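Local structure of syncytin-1 (Homo sapiens, 5HA6) at residues I95-E98 against K99-I103. The protein is a retroviral-type envelope glycoprotein of endogenous origin whose fusion subunit probably drives the merging of cell membranes by folding into a trimeric helical bundle. The protein carries 1 engineered substitution. Sequence-based numbering, arbitrary orientation.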
ATOM      1  N   ILE A  95       1.922  11.448  -4.689  1.00 22.55           N
ATOM      2  CA  ILE A  95       1.182  10.803  -5.757  1.00 21.70           C
ATOM      3  C   ILE A  95      -0.054  10.117  -5.156  1.00 21.80           C
ATOM      4  O   ILE A  95      -1.181  10.291  -5.646  1.00 19.33           O
ATOM      5  CB  ILE A  95       2.064   9.804  -6.506  1.00 22.72           C
ATOM      6  CG1 ILE A  95       3.122  10.570  -7.303  1.00 26.45           C
ATOM      7  CG2 ILE A  95       1.249   8.947  -7.470  1.00 21.14           C
ATOM      8  CD1 ILE A  95       4.151   9.693  -7.896  1.00 31.57           C
ATOM      9  N   VAL A  96       0.143   9.344  -4.094  1.00 20.66           N
ATOM     10  CA  VAL A  96      -0.964   8.553  -3.564  1.00 18.17           C
ATOM     11  C   VAL A  96      -2.004   9.471  -2.974  1.00 20.57           C
ATOM     12  O   VAL A  96      -3.226   9.304  -3.185  1.00 21.13           O
ATOM     13  CB  VAL A  96      -0.463   7.536  -2.509  1.00 20.81           C
ATOM     14  CG1 VAL A  96      -1.601   6.821  -1.823  1.00 22.38           C
ATOM     15  CG2 VAL A  96       0.473   6.482  -3.179  1.00 21.30           C
ATOM     16  N   THR A  97      -1.539  10.449  -2.223  1.00 17.42           N
ATOM     17  CA  THR A  97      -2.424  11.463  -1.659  1.00 17.98           C
ATOM     18  C   THR A  97      -3.278  12.116  -2.764  1.00 19.89           C
ATOM     19  O   THR A  97      -4.525  12.288  -2.606  1.00 19.96           O
ATOM     20  CB  THR A  97      -1.595  12.519  -0.898  1.00 21.56           C
ATOM     21  OG1 THR A  97      -0.978  11.873   0.230  1.00 25.43           O
ATOM     22  CG2 THR A  97      -2.470  13.700  -0.397  1.00 29.83           C
ATOM     23  N   GLU A  98      -2.630  12.468  -3.880  1.00 22.72           N
ATOM     24  CA  GLU A  98      -3.375  13.071  -4.994  1.00 22.27           C
ATOM     25  C   GLU A  98      -4.437  12.144  -5.559  1.00 21.14           C
ATOM     26  O   GLU A  98      -5.600  12.553  -5.714  1.00 18.77           O
ATOM     27  CB  GLU A  98      -2.442  13.482  -6.144  1.00 23.00           C
ATOM     28  CG  GLU A  98      -3.249  14.013  -7.373  1.00 21.10           C
ATOM     29  CD  GLU A  98      -4.150  15.224  -7.078  1.00 27.74           C
ATOM     30  OE1 GLU A  98      -3.913  15.954  -6.063  1.00 22.33           O
ATOM     31  OE2 GLU A  98      -5.100  15.487  -7.899  1.00 25.86           O
ATOM     32  N   LYS A  99      -4.052  10.890  -5.849  1.00 19.23           N
ATOM     33  CA  LYS A  99      -5.024   9.925  -6.382  1.00 24.18           C
ATOM     34  C   LYS A  99      -6.219   9.691  -5.450  1.00 23.52           C
ATOM     35  O   LYS A  99      -7.370   9.590  -5.921  1.00 19.09           O
ATOM     36  CB  LYS A  99      -4.364   8.554  -6.670  1.00 18.93           C
ATOM     37  CG  LYS A  99      -3.203   8.589  -7.630  1.00 19.24           C
ATOM     38  CD  LYS A  99      -3.589   9.020  -9.032  1.00 24.48           C
ATOM     39  CE  LYS A  99      -2.367   9.161  -9.906  1.00 28.50           C
ATOM     40  NZ  LYS A  99      -2.749   9.432 -11.305  1.00 30.20           N
ATOM     41  N   VAL A 100      -5.949   9.561  -4.148  1.00 19.71           N
ATOM     42  CA  VAL A 100      -7.018   9.440  -3.140  1.00 20.33           C
ATOM     43  C   VAL A 100      -7.982  10.618  -3.170  1.00 23.10           C
ATOM     44  O   VAL A 100      -9.209  10.428  -3.147  1.00 22.85           O
ATOM     45  CB  VAL A 100      -6.424   9.310  -1.737  1.00 25.49           C
ATOM     46  CG1 VAL A 100      -7.499   9.497  -0.646  1.00 26.82           C
ATOM     47  CG2 VAL A 100      -5.740   7.923  -1.597  1.00 22.83           C
ATOM     48  N   LYS A 101      -7.434  11.833  -3.227  1.00 19.92           N
ATOM     49  CA  LYS A 101      -8.290  13.002  -3.196  1.00 21.32           C
ATOM     50  C   LYS A 101      -9.126  13.056  -4.471  1.00 24.24           C
ATOM     51  O   LYS A 101     -10.306  13.435  -4.421  1.00 23.14           O
ATOM     52  CB  LYS A 101      -7.453  14.287  -2.977  1.00 23.99           C
ATOM     53  CG  LYS A 101      -6.978  14.458  -1.491  1.00 23.79           C
ATOM     54  CD  LYS A 101      -6.076  15.645  -1.281  1.00 26.03           C
ATOM     55  CE  LYS A 101      -5.540  15.722   0.159  1.00 28.26           C
ATOM     56  NZ  LYS A 101      -4.921  17.032   0.443  1.00 33.19           N
ATOM     57  N   GLU A 102      -8.533  12.640  -5.597  1.00 21.05           N
ATOM     58  CA  GLU A 102      -9.290  12.528  -6.868  1.00 21.26           C
ATOM     59  C   GLU A 102     -10.429  11.492  -6.800  1.00 20.95           C
ATOM     60  O   GLU A 102     -11.543  11.733  -7.256  1.00 19.71           O
ATOM     61  CB  GLU A 102      -8.332  12.155  -8.000  1.00 20.10           C
ATOM     62  CG  GLU A 102      -7.440  13.309  -8.439  1.00 22.45           C
ATOM     63  CD  GLU A 102      -6.411  12.840  -9.475  1.00 27.04           C
ATOM     64  OE1 GLU A 102      -6.678  11.806 -10.154  1.00 26.22           O
ATOM     65  OE2 GLU A 102      -5.336  13.472  -9.592  1.00 25.93           O
ATOM     66  N   ILE A 103     -10.139  10.333  -6.229  1.00 19.54           N
ATOM     67  CA  ILE A 103     -11.195   9.358  -5.945  1.00 22.43           C
ATOM     68  C   ILE A 103     -12.326   9.914  -5.054  1.00 19.24           C
ATOM     69  O   ILE A 103     -13.523   9.717  -5.336  1.00 24.92           O
ATOM     70  CB  ILE A 103     -10.577   8.114  -5.303  1.00 20.80           C
ATOM     71  CG1 ILE A 103      -9.676   7.409  -6.353  1.00 23.50           C
ATOM     72  CG2 ILE A 103     -11.649   7.215  -4.758  1.00 22.83           C
ATOM     73  CD1 ILE A 103      -8.834   6.282  -5.785  1.00 22.33           C
TER
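The amide of Lys99 donates a hydrogen bond to the carbonyl of Ile95, N to O 2.9 Å, and equivalent i to i+4 bonds follow from Val100 to Val96, Lys101 to Thr97 and Glu102 to Glu98. One turn apart, the carboxylates of Glu98 and Glu102 meet with OE2 of Glu98 2.6 Å from OE2 of Glu102, their planes turned 63° to each other. So close an approach suggests that one of the two acids is protonated, which would relieve the repulsion. Glu98 reaches this position because its chain leaves anti to the backbone N and then bends at chi2 (58°), bringing OE2 beside CG of Glu102. The other oxygen of Glu102, OE1, forms a salt bridge with Arg42 of the second subunit. The methyl CG2 of Thr97 lies 3.7 Å from CE of Lys101, while OG1 of Thr97 bonds back to the carbonyl of Ser93. Val100 packs on Ala44, Leu47 and Val48 of its own chain; Val96 touches Gln51 there and, with Ile95, Thr49 of the second subunit, where NZ of Lys99 forms a salt bridge with Asp45. Helix 93-115 thus packs between helix 25-71 of its own chain and that of the second subunit, as in the six-helix bundle of retroviral fusion subunits.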